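Local coordinates for protein beta-mannosidase (Trichoderma harzianum, PDB 4CVU) that probably hydrolyses beta-mannosidic linkages, releasing mannose from the non-reducing ends of its substrates, as a fungal member of glycoside hydrolase family 2, at residues I233-K238 against W252-S257; Y324-S329 against R344-R349; T736-I741 against F843-H848; V740-F745 against L822-T827. All blocks are in the same frame, centred on the assembly; numbering follows the deposited sequence. Where two conformers were deposited one is given.

Contact 1 of 4, residues I233-K238 against W252-S257. With NAG (2-acetamido-2-deoxy-beta-D-glucopyranose), chain E.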
# COMPACT_ATOMS: atom_id res chain seq x y z
N ILE A 233 6.69 -47.45 5.39
CA ILE A 233 5.64 -48.43 5.69
C ILE A 233 4.87 -48.64 4.40
O ILE A 233 4.40 -47.64 3.76
CB ILE A 233 4.65 -47.97 6.76
CG1 ILE A 233 5.37 -47.53 8.06
CG2 ILE A 233 3.65 -49.07 7.07
CD1 ILE A 233 6.17 -48.61 8.74
N ASP A 234 4.77 -49.89 3.98
CA ASP A 234 4.09 -50.25 2.74
C ASP A 234 3.03 -51.29 3.11
O ASP A 234 3.37 -52.42 3.48
CB ASP A 234 5.08 -50.81 1.71
CG ASP A 234 4.52 -50.84 0.29
OD1 ASP A 234 3.48 -50.17 -0.02
OD2 ASP A 234 5.12 -51.53 -0.53
N ILE A 235 1.78 -50.86 3.10
CA ILE A 235 0.66 -51.74 3.34
C ILE A 235 -0.01 -52.01 2.01
O ILE A 235 -0.49 -51.08 1.33
CB ILE A 235 -0.33 -51.14 4.32
CG1 ILE A 235 0.37 -50.89 5.66
CG2 ILE A 235 -1.47 -52.11 4.51
CD1 ILE A 235 -0.49 -50.19 6.68
N PHE A 236 0.01 -53.27 1.61
CA PHE A 236 -0.53 -53.69 0.31
C PHE A 236 -1.22 -55.05 0.44
O PHE A 236 -1.13 -55.70 1.48
CB PHE A 236 0.58 -53.76 -0.74
CG PHE A 236 1.76 -54.59 -0.34
CD1 PHE A 236 2.72 -54.09 0.55
CD2 PHE A 236 1.92 -55.87 -0.85
CE1 PHE A 236 3.80 -54.86 0.92
CE2 PHE A 236 3.00 -56.65 -0.47
CZ PHE A 236 3.93 -56.14 0.42
N ARG A 237 -1.94 -55.45 -0.60
CA ARG A 237 -2.56 -56.77 -0.64
C ARG A 237 -1.49 -57.76 -1.08
O ARG A 237 -0.63 -57.45 -1.91
CB ARG A 237 -3.73 -56.80 -1.63
CG ARG A 237 -4.94 -55.94 -1.24
CD ARG A 237 -5.82 -56.62 -0.22
NE ARG A 237 -7.00 -55.84 0.15
CZ ARG A 237 -8.01 -56.29 0.90
NH1 ARG A 237 -8.01 -57.54 1.36
NH2 ARG A 237 -9.04 -55.50 1.19
N LYS A 238 -1.56 -58.96 -0.53
CA LYS A 238 -0.58 -59.95 -0.88
C LYS A 238 -0.62 -60.22 -2.39
O LYS A 238 -1.69 -60.35 -2.99
CB LYS A 238 -0.81 -61.23 -0.08
CG LYS A 238 0.38 -62.15 -0.09
CD LYS A 238 0.43 -63.04 1.15
CE LYS A 238 1.67 -63.94 1.10
NZ LYS A 238 2.91 -63.11 0.92
N TRP A 252 -3.58 -58.70 4.04
CA TRP A 252 -2.75 -57.49 4.03
C TRP A 252 -1.32 -57.85 4.41
O TRP A 252 -1.12 -58.67 5.29
CB TRP A 252 -3.30 -56.45 5.01
CG TRP A 252 -4.56 -55.82 4.55
CD1 TRP A 252 -5.82 -56.06 5.01
CD2 TRP A 252 -4.69 -54.82 3.54
NE1 TRP A 252 -6.74 -55.28 4.34
CE2 TRP A 252 -6.07 -54.51 3.42
CE3 TRP A 252 -3.78 -54.16 2.70
CZ2 TRP A 252 -6.55 -53.57 2.52
CZ3 TRP A 252 -4.27 -53.23 1.80
CH2 TRP A 252 -5.63 -52.94 1.71
N VAL A 253 -0.34 -57.28 3.72
CA VAL A 253 1.04 -57.38 4.16
C VAL A 253 1.45 -55.99 4.61
O VAL A 253 1.24 -55.01 3.88
CB VAL A 253 1.99 -57.84 3.05
CG1 VAL A 253 3.42 -57.95 3.58
CG2 VAL A 253 1.54 -59.17 2.46
N VAL A 254 1.95 -55.90 5.84
CA VAL A 254 2.53 -54.68 6.39
C VAL A 254 4.05 -54.83 6.38
O VAL A 254 4.59 -55.66 7.08
CB VAL A 254 2.06 -54.45 7.82
CG1 VAL A 254 2.69 -53.19 8.41
CG2 VAL A 254 0.54 -54.38 7.87
N ASN A 255 4.73 -54.03 5.56
CA ASN A 255 6.17 -54.04 5.46
C ASN A 255 6.75 -52.77 6.07
O ASN A 255 6.29 -51.69 5.76
CB ASN A 255 6.57 -54.14 3.99
CG ASN A 255 8.04 -54.46 3.79
OD1 ASN A 255 8.72 -54.96 4.69
ND2 ASN A 255 8.53 -54.18 2.59
N ALA A 256 7.75 -52.91 6.93
CA ALA A 256 8.31 -51.78 7.64
C ALA A 256 9.80 -51.77 7.46
O ALA A 256 10.47 -52.69 7.86
CB ALA A 256 7.97 -51.87 9.11
N SER A 257 10.33 -50.71 6.86
CA SER A 257 11.75 -50.56 6.60
C SER A 257 12.22 -49.24 7.24
O SER A 257 11.70 -48.14 6.91
CB SER A 257 12.01 -50.59 5.09
OG SER A 257 13.39 -50.59 4.82
C1 NAG E . 9.91 -54.36 2.18
C2 NAG E . 10.11 -55.46 1.14
C3 NAG E . 11.58 -55.55 0.78
C4 NAG E . 12.08 -54.19 0.27
C5 NAG E . 11.73 -53.11 1.30
C6 NAG E . 12.01 -51.68 0.87
C7 NAG E . 8.50 -57.31 1.22
C8 NAG E . 8.10 -58.59 1.89
N2 NAG E . 9.60 -56.72 1.68
O3 NAG E . 11.71 -56.53 -0.23
O4 NAG E . 13.48 -54.22 0.10
O5 NAG E . 10.36 -53.15 1.62
O6 NAG E . 11.82 -50.85 2.00
O7 NAG E . 7.83 -56.87 0.29
O HOH W 1 7.53 -52.62 0.19
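Asp-234 and Asn-255 form an antiparallel hydrogen-bonded pair. Asp-234 N donates a hydrogen bond to Asn-255 O at 3.0 Å, and Asn-255 N returns one to Asp-234 O. Phe-236 and Val-253 repeat the exchange, with Val-253 N reaching Phe-236 O at 2.9 Å, so the two pairs satisfy four amides and four carbonyls. The carboxylate of Asp-234 is held from outside the pair by His-530 N, Ser-531 OG and Asn-476 ND2. Its OD2 also takes a water at 2.7 Å, which accepts from Asn-255 ND2, the nitrogen bonded to C1 of an N-linked NAG. Beside it the Phe-236 ring, its CG between backbone N and carbonyl carbon (chi1 53°), covers Val-253, whose CB sits 4.0 Å from the ring centroid. At the other end Arg-237 lies over one face of the Trp-252 indole, CD 4.0 Å from the centroid of the six-membered ring and the guanidinium turned 33° from it, while NH1 is hydrogen-bonded to Ala-250 O. This is antiparallel pairing of consecutive strands, 227-237 and 252-261, in the immunoglobulin-like beta-sandwich of family 2 glycosidases, with 227-237 at the sheet's margin.

Contact 2 of 4, residues Y324-S329 against R344-R349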
# COMPACT_ATOMS: atom_id res chain seq x y z
N TYR A 324 -4.87 -45.94 11.41
CA TYR A 324 -4.30 -46.66 12.53
C TYR A 324 -2.91 -46.14 12.83
O TYR A 324 -2.19 -45.76 11.92
CB TYR A 324 -4.21 -48.17 12.19
CG TYR A 324 -5.53 -48.89 12.02
CD1 TYR A 324 -6.21 -49.40 13.12
CD2 TYR A 324 -6.07 -49.13 10.76
CE1 TYR A 324 -7.41 -50.08 12.98
CE2 TYR A 324 -7.26 -49.80 10.60
CZ TYR A 324 -7.93 -50.29 11.72
OH TYR A 324 -9.11 -50.95 11.57
N ASN A 325 -2.52 -46.15 14.10
CA ASN A 325 -1.13 -45.92 14.48
C ASN A 325 -0.36 -47.25 14.52
O ASN A 325 -0.82 -48.23 15.10
CB ASN A 325 -1.04 -45.20 15.82
CG ASN A 325 -1.53 -43.74 15.74
OD1 ASN A 325 -1.68 -43.18 14.64
ND2 ASN A 325 -1.76 -43.11 16.89
N ILE A 326 0.80 -47.28 13.87
CA ILE A 326 1.69 -48.41 13.87
C ILE A 326 2.99 -47.94 14.49
O ILE A 326 3.65 -47.05 13.94
CB ILE A 326 1.90 -49.04 12.47
CG1 ILE A 326 2.95 -50.16 12.51
CG2 ILE A 326 2.33 -48.02 11.44
CD1 ILE A 326 3.01 -51.02 11.25
N THR A 327 3.32 -48.52 15.65
CA THR A 327 4.60 -48.29 16.30
C THR A 327 5.48 -49.52 16.07
O THR A 327 5.06 -50.66 16.34
CB THR A 327 4.41 -48.02 17.81
OG1 THR A 327 3.54 -46.90 18.00
CG2 THR A 327 5.74 -47.73 18.49
N VAL A 328 6.69 -49.28 15.56
CA VAL A 328 7.63 -50.34 15.21
C VAL A 328 8.85 -50.24 16.10
O VAL A 328 9.51 -49.21 16.11
CB VAL A 328 8.11 -50.21 13.74
CG1 VAL A 328 9.10 -51.32 13.40
CG2 VAL A 328 6.94 -50.25 12.77
N SER A 329 9.16 -51.31 16.84
CA SER A 329 10.32 -51.33 17.74
C SER A 329 11.38 -52.33 17.24
O SER A 329 11.06 -53.44 16.83
CB SER A 329 9.90 -51.70 19.17
OG SER A 329 8.86 -50.86 19.64
N ARG A 344 4.25 -44.19 12.82
CA ARG A 344 3.56 -43.53 11.74
C ARG A 344 2.05 -43.75 11.85
O ARG A 344 1.60 -44.70 12.49
CB ARG A 344 4.08 -44.07 10.40
CG ARG A 344 5.54 -43.71 10.08
CD ARG A 344 5.77 -42.21 10.03
NE ARG A 344 7.10 -41.85 9.55
CZ ARG A 344 8.17 -41.66 10.32
NH1 ARG A 344 8.11 -41.79 11.62
NH2 ARG A 344 9.32 -41.31 9.76
N ARG A 345 1.27 -42.89 11.21
CA ARG A 345 -0.16 -43.12 11.08
C ARG A 345 -0.46 -43.62 9.66
O ARG A 345 -0.02 -43.04 8.68
CB ARG A 345 -0.96 -41.86 11.42
CG ARG A 345 -2.47 -42.10 11.40
CD ARG A 345 -3.28 -40.93 11.95
NE ARG A 345 -3.21 -39.76 11.08
CZ ARG A 345 -3.87 -38.62 11.26
NH1 ARG A 345 -4.69 -38.46 12.28
NH2 ARG A 345 -3.71 -37.63 10.38
N VAL A 346 -1.19 -44.72 9.57
CA VAL A 346 -1.39 -45.42 8.29
C VAL A 346 -2.85 -45.77 8.01
O VAL A 346 -3.69 -45.68 8.88
CB VAL A 346 -0.53 -46.72 8.25
CG1 VAL A 346 0.93 -46.39 8.50
CG2 VAL A 346 -1.01 -47.75 9.28
N GLY A 347 -3.12 -46.20 6.78
CA GLY A 347 -4.44 -46.70 6.40
C GLY A 347 -4.33 -48.00 5.61
O GLY A 347 -3.30 -48.27 4.97
N PHE A 348 -5.38 -48.81 5.69
CA PHE A 348 -5.51 -50.01 4.90
C PHE A 348 -6.42 -49.72 3.74
O PHE A 348 -7.62 -49.58 3.92
CB PHE A 348 -6.06 -51.17 5.75
CG PHE A 348 -5.09 -51.68 6.75
CD1 PHE A 348 -4.96 -51.07 7.99
CD2 PHE A 348 -4.28 -52.79 6.47
CE1 PHE A 348 -4.05 -51.55 8.92
CE2 PHE A 348 -3.37 -53.26 7.38
CZ PHE A 348 -3.25 -52.65 8.61
N ARG A 349 -5.81 -49.57 2.57
CA ARG A 349 -6.55 -49.43 1.32
C ARG A 349 -5.66 -49.67 0.13
O ARG A 349 -4.44 -49.64 0.23
CB ARG A 349 -7.24 -48.05 1.20
CG ARG A 349 -6.39 -46.85 1.59
CD ARG A 349 -5.52 -46.33 0.46
NE ARG A 349 -4.22 -46.99 0.47
CZ ARG A 349 -3.09 -46.43 0.05
NH1 ARG A 349 -3.08 -45.19 -0.40
NH2 ARG A 349 -1.97 -47.14 0.11
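Tyr-324 O is approached by two groups of the facing strand: Val-346 N donates to it at 2.8 Å along a nearly straight line (173°), and the CA-H of Arg-345 makes a longer contact. Tyr-324 N returns a bond to Val-346 O, and Ile-326 and Arg-344 exchange a second such pair, Ile-326 N meeting Arg-344 O at 3.0 Å. Between them Asn-325 and Arg-345 form a non-hydrogen-bonded pair, in which Asn-325 OD1 rests 3.5 Å from the aliphatic Arg-345 CG; the guanidinium goes on to Glu-438. The strands 324-332 and 340-346 thus make a beta hairpin of the immunoglobulin-like sandwich, and Val-346 turns inward onto Ile-233 and Ile-235 of strand 227-237. On that inner face Ile-326 CG2 meets Val-346 CG1 at 3.6 Å, the isoleucine crossing the valine at a slant. Two residues on from Val-346, Phe-348 meets the Tyr-324 ring, which is carried there by a CG anti to the carbonyl carbon (chi1 -66°). Tyr-324 CD2 lies at the rim of the Phe-348 ring, 3.6 Å from Phe-348 CD1, with the two planes 82° apart. A glycine in place of Tyr-324 would probably leave that rim of Phe-348 uncovered and Lys-311 N without the hydroxyl it is hydrogen-bonded to. Phe-348 in turn meets the indole of Trp-252 edge-to-face.

Contact 3 of 4, residues T736-I741 against F843-H848; sequences TYEHVI and FTHHNH. With CD (cadmium ion), chain Y.
Phe-843 meets segment 736-741 through His-739 and Val-740. Phe-843 CE1 comes within 3.9 Å of His-739 CD2, the ring planes 69° apart. Val-740 CG2 lies against Phe-843 CG, and the His-739 imidazole is fixed by Asp-317 and Asp-760, one at each nitrogen. Thr-844 contributes its backbone: its carbonyl O stands 2.7 Å from Glu-738 OE1, and a water hydrogen-bonded to its N makes a weak bond to the same carboxylate oxygen. His-845 carries the centre. With CG anti to the backbone N (chi1 -178°), its ring lies with one face against Ile-741, whose CB sits 3.6 Å from the ring centroid. Glu-738 OE2 lies at the ring's edge near CD2, and a water joins NE2 to Thr-736 OG1. With the imidazole of His-845 replaced by an alanine's methyl, Ile-741 is likely to lose the flat surface it rests on, and the water one of its partners. At His-846 the backbone N donates to a water that in turn donates to Glu-738 OE2, at 2.5 Å. Asn-847 ND2 ties to Ala-742 O, and His-848 ND1 binds a cadmium ion together with two waters. Across this seam of the sandwich, waters link Glu-738 to the backbone of edge strand 841-849, but Glu-738 OE1 and Thr-844 O also meet directly, and two oxygens so close suggest that the acid group probably holds a proton.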
# COMPACT_ATOMS: atom_id res chain seq x y z
N THR A 736 -21.28 -27.78 -9.39
CA THR A 736 -21.06 -28.64 -10.54
C THR A 736 -20.30 -29.93 -10.17
O THR A 736 -20.24 -30.84 -10.98
CB THR A 736 -20.34 -27.88 -11.69
OG1 THR A 736 -20.81 -26.54 -11.76
CG2 THR A 736 -20.58 -28.55 -13.05
N TYR A 737 -19.71 -29.98 -8.97
CA TYR A 737 -19.10 -31.19 -8.43
C TYR A 737 -20.05 -31.95 -7.44
O TYR A 737 -19.64 -32.86 -6.73
CB TYR A 737 -17.75 -30.88 -7.77
CG TYR A 737 -16.54 -30.69 -8.71
CD1 TYR A 737 -16.52 -31.20 -10.00
CD2 TYR A 737 -15.39 -30.07 -8.26
CE1 TYR A 737 -15.39 -31.08 -10.82
CE2 TYR A 737 -14.26 -29.95 -9.07
CZ TYR A 737 -14.28 -30.44 -10.37
OH TYR A 737 -13.18 -30.31 -11.19
N GLU A 738 -21.31 -31.54 -7.37
CA GLU A 738 -22.25 -32.25 -6.52
C GLU A 738 -22.47 -33.68 -7.06
O GLU A 738 -22.25 -33.96 -8.25
CB GLU A 738 -23.59 -31.49 -6.43
CG GLU A 738 -23.54 -30.27 -5.52
CD GLU A 738 -24.91 -29.75 -5.16
OE1 GLU A 738 -25.66 -30.53 -4.59
OE2 GLU A 738 -25.25 -28.62 -5.46
N HIS A 739 -22.88 -34.58 -6.17
CA HIS A 739 -23.05 -36.01 -6.53
C HIS A 739 -23.98 -36.22 -7.70
O HIS A 739 -23.68 -36.99 -8.58
CB HIS A 739 -23.49 -36.83 -5.32
CG HIS A 739 -22.47 -36.90 -4.24
ND1 HIS A 739 -21.26 -37.55 -4.38
CD2 HIS A 739 -22.47 -36.38 -2.99
CE1 HIS A 739 -20.56 -37.43 -3.27
NE2 HIS A 739 -21.27 -36.74 -2.40
N VAL A 740 -25.11 -35.51 -7.71
CA VAL A 740 -26.13 -35.62 -8.75
C VAL A 740 -26.46 -34.20 -9.25
O VAL A 740 -26.86 -33.35 -8.47
CB VAL A 740 -27.41 -36.29 -8.19
CG1 VAL A 740 -28.40 -36.63 -9.29
CG2 VAL A 740 -27.06 -37.56 -7.42
N ILE A 741 -26.25 -33.96 -10.55
CA ILE A 741 -26.44 -32.64 -11.15
C ILE A 741 -27.28 -32.76 -12.41
O ILE A 741 -27.28 -33.79 -13.08
CB ILE A 741 -25.07 -31.95 -11.49
CG1 ILE A 741 -24.26 -32.80 -12.49
CG2 ILE A 741 -24.27 -31.73 -10.20
CD1 ILE A 741 -23.07 -32.06 -13.09
N PHE A 843 -30.47 -35.68 -2.37
CA PHE A 843 -29.55 -34.89 -3.19
C PHE A 843 -30.31 -33.80 -3.96
O PHE A 843 -31.31 -34.08 -4.63
CB PHE A 843 -28.83 -35.80 -4.18
CG PHE A 843 -28.05 -36.90 -3.54
CD1 PHE A 843 -26.84 -36.63 -2.90
CD2 PHE A 843 -28.51 -38.20 -3.56
CE1 PHE A 843 -26.11 -37.63 -2.29
CE2 PHE A 843 -27.78 -39.22 -2.95
CZ PHE A 843 -26.58 -38.93 -2.31
N THR A 844 -29.86 -32.55 -3.86
CA THR A 844 -30.48 -31.45 -4.59
C THR A 844 -29.43 -30.58 -5.30
O THR A 844 -28.37 -30.32 -4.77
CB THR A 844 -31.25 -30.53 -3.64
OG1 THR A 844 -30.34 -30.13 -2.63
CG2 THR A 844 -32.34 -31.23 -3.00
N HIS A 845 -29.76 -30.15 -6.50
CA HIS A 845 -28.87 -29.36 -7.33
C HIS A 845 -29.69 -28.22 -7.95
O HIS A 845 -30.74 -28.48 -8.49
CB HIS A 845 -28.30 -30.23 -8.44
CG HIS A 845 -27.35 -29.53 -9.34
ND1 HIS A 845 -27.54 -29.43 -10.69
CD2 HIS A 845 -26.19 -28.89 -9.06
CE1 HIS A 845 -26.53 -28.76 -11.21
NE2 HIS A 845 -25.70 -28.44 -10.24
N HIS A 846 -29.17 -27.01 -7.88
CA HIS A 846 -29.76 -25.81 -8.48
C HIS A 846 -28.92 -25.36 -9.67
O HIS A 846 -27.72 -25.47 -9.66
CB HIS A 846 -29.88 -24.69 -7.45
CG HIS A 846 -30.71 -25.08 -6.27
ND1 HIS A 846 -30.23 -25.87 -5.25
CD2 HIS A 846 -32.03 -24.87 -6.00
CE1 HIS A 846 -31.20 -26.10 -4.38
NE2 HIS A 846 -32.30 -25.51 -4.81
N ASN A 847 -29.58 -24.89 -10.69
CA ASN A 847 -28.92 -24.49 -11.92
C ASN A 847 -29.86 -23.58 -12.70
O ASN A 847 -31.02 -23.35 -12.28
CB ASN A 847 -28.55 -25.73 -12.73
CG ASN A 847 -27.45 -25.47 -13.75
OD1 ASN A 847 -27.04 -24.32 -13.99
ND2 ASN A 847 -26.95 -26.54 -14.32
N HIS A 848 -29.38 -23.01 -13.81
CA HIS A 848 -30.20 -22.21 -14.69
C HIS A 848 -29.74 -22.28 -16.14
O HIS A 848 -28.59 -22.64 -16.42
CB HIS A 848 -30.20 -20.75 -14.23
CG HIS A 848 -29.04 -19.97 -14.75
ND1 HIS A 848 -27.74 -20.29 -14.47
CD2 HIS A 848 -28.98 -18.90 -15.58
CE1 HIS A 848 -26.92 -19.45 -15.08
NE2 HIS A 848 -27.66 -18.59 -15.75
CD CD Y . -26.99 -20.14 -12.03
O HOH W 2 -23.86 -27.14 -12.46
O HOH W 3 -26.86 -26.87 -6.12
O HOH W 4 -26.93 -32.71 -2.44
O HOH W 5 -26.03 -17.57 -11.62
O HOH W 6 -28.52 -20.82 -9.81

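Contact 4 of 4, residues V740-F745 against L822-T827; sequences VIASAF and LVIELT. With CD (cadmium ion), chain Z.
Leu-826 and Ile-824 face Val-740, Ala-742 and Ala-744 across the interior of a beta-sandwich, the Mannosidase Ig/CBM-like fold, in which strands 740-747 and 821-830 belong to opposing sheets. The segment axes approach to 7.1 Å and run nearly antiparallel, at 156°, so alternate side chains from each strand mesh. Leu-826 spreads its two methyls along strand 740-747: CD2 touches Val-740 CG1 at 3.8 Å, its side chain crossing the valine at about a right angle, while CD1 lies against the backbone, 3.8 Å from Ala-742 N. That reach follows from CG being anti to the backbone N (chi1 175°). Ile-824 offers two branches, CG2 to Ala-742 CB at 3.8 Å and CD1 to Ala-744 CB at 4.3 Å; the small alanine side chains are consistent with the close approach of the axes. The next shell holds this core in place. Val-757 of strand 752-759 covers Val-740 and Leu-826, and Val-769 of strand 765-774 backs both Ile-824 and Leu-826. Backbone bonds of Ile-741 with Thr-758 and of Ser-743 with Trp-756 fix strand 740-747 in its own sheet. Its other face, through Ile-741 and Ser-743, turns to helix 664-692. On the far side of strand 821-830, Glu-825 points away from the core and binds a cadmium ion through OE2, 2.6 Å from the metal.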
# COMPACT_ATOMS: atom_id res chain seq x y z
N VAL A 740 -25.11 -35.51 -7.71
CA VAL A 740 -26.13 -35.62 -8.75
C VAL A 740 -26.46 -34.20 -9.25
O VAL A 740 -26.86 -33.35 -8.47
CB VAL A 740 -27.41 -36.29 -8.19
CG1 VAL A 740 -28.40 -36.63 -9.29
CG2 VAL A 740 -27.06 -37.56 -7.42
N ILE A 741 -26.25 -33.96 -10.55
CA ILE A 741 -26.44 -32.64 -11.15
C ILE A 741 -27.28 -32.76 -12.41
O ILE A 741 -27.28 -33.79 -13.08
CB ILE A 741 -25.07 -31.95 -11.49
CG1 ILE A 741 -24.26 -32.80 -12.49
CG2 ILE A 741 -24.27 -31.73 -10.20
CD1 ILE A 741 -23.07 -32.06 -13.09
N ALA A 742 -28.03 -31.70 -12.68
CA ALA A 742 -28.75 -31.48 -13.94
C ALA A 742 -28.01 -30.39 -14.69
O ALA A 742 -27.78 -29.31 -14.15
CB ALA A 742 -30.18 -31.04 -13.67
N SER A 743 -27.67 -30.65 -15.94
CA SER A 743 -26.76 -29.81 -16.68
C SER A 743 -27.38 -29.40 -18.01
O SER A 743 -27.95 -30.25 -18.70
CB SER A 743 -25.44 -30.55 -16.92
OG SER A 743 -24.74 -30.82 -15.70
N ALA A 744 -27.24 -28.12 -18.37
CA ALA A 744 -27.81 -27.58 -19.60
C ALA A 744 -26.74 -27.42 -20.65
O ALA A 744 -25.78 -26.70 -20.44
CB ALA A 744 -28.48 -26.23 -19.35
N PHE A 745 -26.94 -28.07 -21.79
CA PHE A 745 -26.00 -28.02 -22.92
C PHE A 745 -26.65 -27.25 -24.05
O PHE A 745 -27.71 -27.66 -24.56
CB PHE A 745 -25.68 -29.44 -23.41
CG PHE A 745 -24.79 -30.22 -22.49
CD1 PHE A 745 -25.32 -30.91 -21.41
CD2 PHE A 745 -23.44 -30.29 -22.71
CE1 PHE A 745 -24.50 -31.64 -20.55
CE2 PHE A 745 -22.61 -31.02 -21.87
CZ PHE A 745 -23.14 -31.70 -20.79
N LEU A 822 -34.55 -19.99 -17.60
CA LEU A 822 -35.04 -21.30 -17.20
C LEU A 822 -34.36 -21.68 -15.91
O LEU A 822 -33.15 -21.79 -15.86
CB LEU A 822 -34.72 -22.35 -18.27
CG LEU A 822 -34.92 -23.84 -17.88
CD1 LEU A 822 -36.36 -24.14 -17.48
CD2 LEU A 822 -34.53 -24.75 -19.04
N VAL A 823 -35.15 -21.91 -14.87
CA VAL A 823 -34.63 -22.26 -13.56
C VAL A 823 -34.81 -23.76 -13.37
O VAL A 823 -35.91 -24.27 -13.51
CB VAL A 823 -35.33 -21.48 -12.43
CG1 VAL A 823 -34.76 -21.86 -11.08
CG2 VAL A 823 -35.21 -19.99 -12.69
N ILE A 824 -33.69 -24.43 -13.09
CA ILE A 824 -33.60 -25.88 -13.01
C ILE A 824 -33.32 -26.34 -11.58
O ILE A 824 -32.34 -25.92 -11.00
CB ILE A 824 -32.44 -26.36 -13.90
CG1 ILE A 824 -32.71 -25.96 -15.37
CG2 ILE A 824 -32.25 -27.86 -13.78
CD1 ILE A 824 -31.48 -26.00 -16.23
N GLU A 825 -34.19 -27.18 -11.01
CA GLU A 825 -33.95 -27.77 -9.70
C GLU A 825 -34.15 -29.28 -9.74
O GLU A 825 -35.24 -29.77 -10.10
CB GLU A 825 -34.84 -27.20 -8.60
CG GLU A 825 -35.03 -25.69 -8.69
CD GLU A 825 -35.47 -25.04 -7.38
OE1 GLU A 825 -35.78 -25.76 -6.37
OE2 GLU A 825 -35.50 -23.79 -7.36
N LEU A 826 -33.09 -29.97 -9.34
CA LEU A 826 -33.06 -31.41 -9.26
C LEU A 826 -33.19 -31.86 -7.82
O LEU A 826 -32.60 -31.26 -6.92
CB LEU A 826 -31.75 -31.92 -9.85
CG LEU A 826 -31.47 -33.42 -9.74
CD1 LEU A 826 -30.61 -33.86 -10.91
CD2 LEU A 826 -30.81 -33.79 -8.41
N THR A 827 -33.98 -32.92 -7.61
CA THR A 827 -34.02 -33.64 -6.34
C THR A 827 -33.90 -35.13 -6.63
O THR A 827 -34.44 -35.62 -7.62
CB THR A 827 -35.34 -33.42 -5.56
OG1 THR A 827 -35.53 -32.03 -5.36
CG2 THR A 827 -35.28 -34.10 -4.21
CD CD Z . -37.55 -22.65 -6.28

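Overall arrangement
The four contacts fall into two pairs. Contacts 1 and 2, centres 10 Å apart, sit in one antiparallel sheet whose outermost strands are 227-237 and 340-346; they touch where Trp-252 and Ile-235 meet Phe-348 and Val-254 meets Ile-326. Contacts 3 and 4, centres 7 Å apart, share Val-740 and Ile-741 of strand 740-747, which faces the neighbouring strands 821-830 and 841-849 of the opposing sheet. The pairs are well separated, with centres about 37 to 45 Å apart and no touch between them, and come in series along the chain. Contacts 1 and 2 thus sample strand pairing within one immunoglobulin-like domain, and contacts 3 and 4 the packing between the sheets of another.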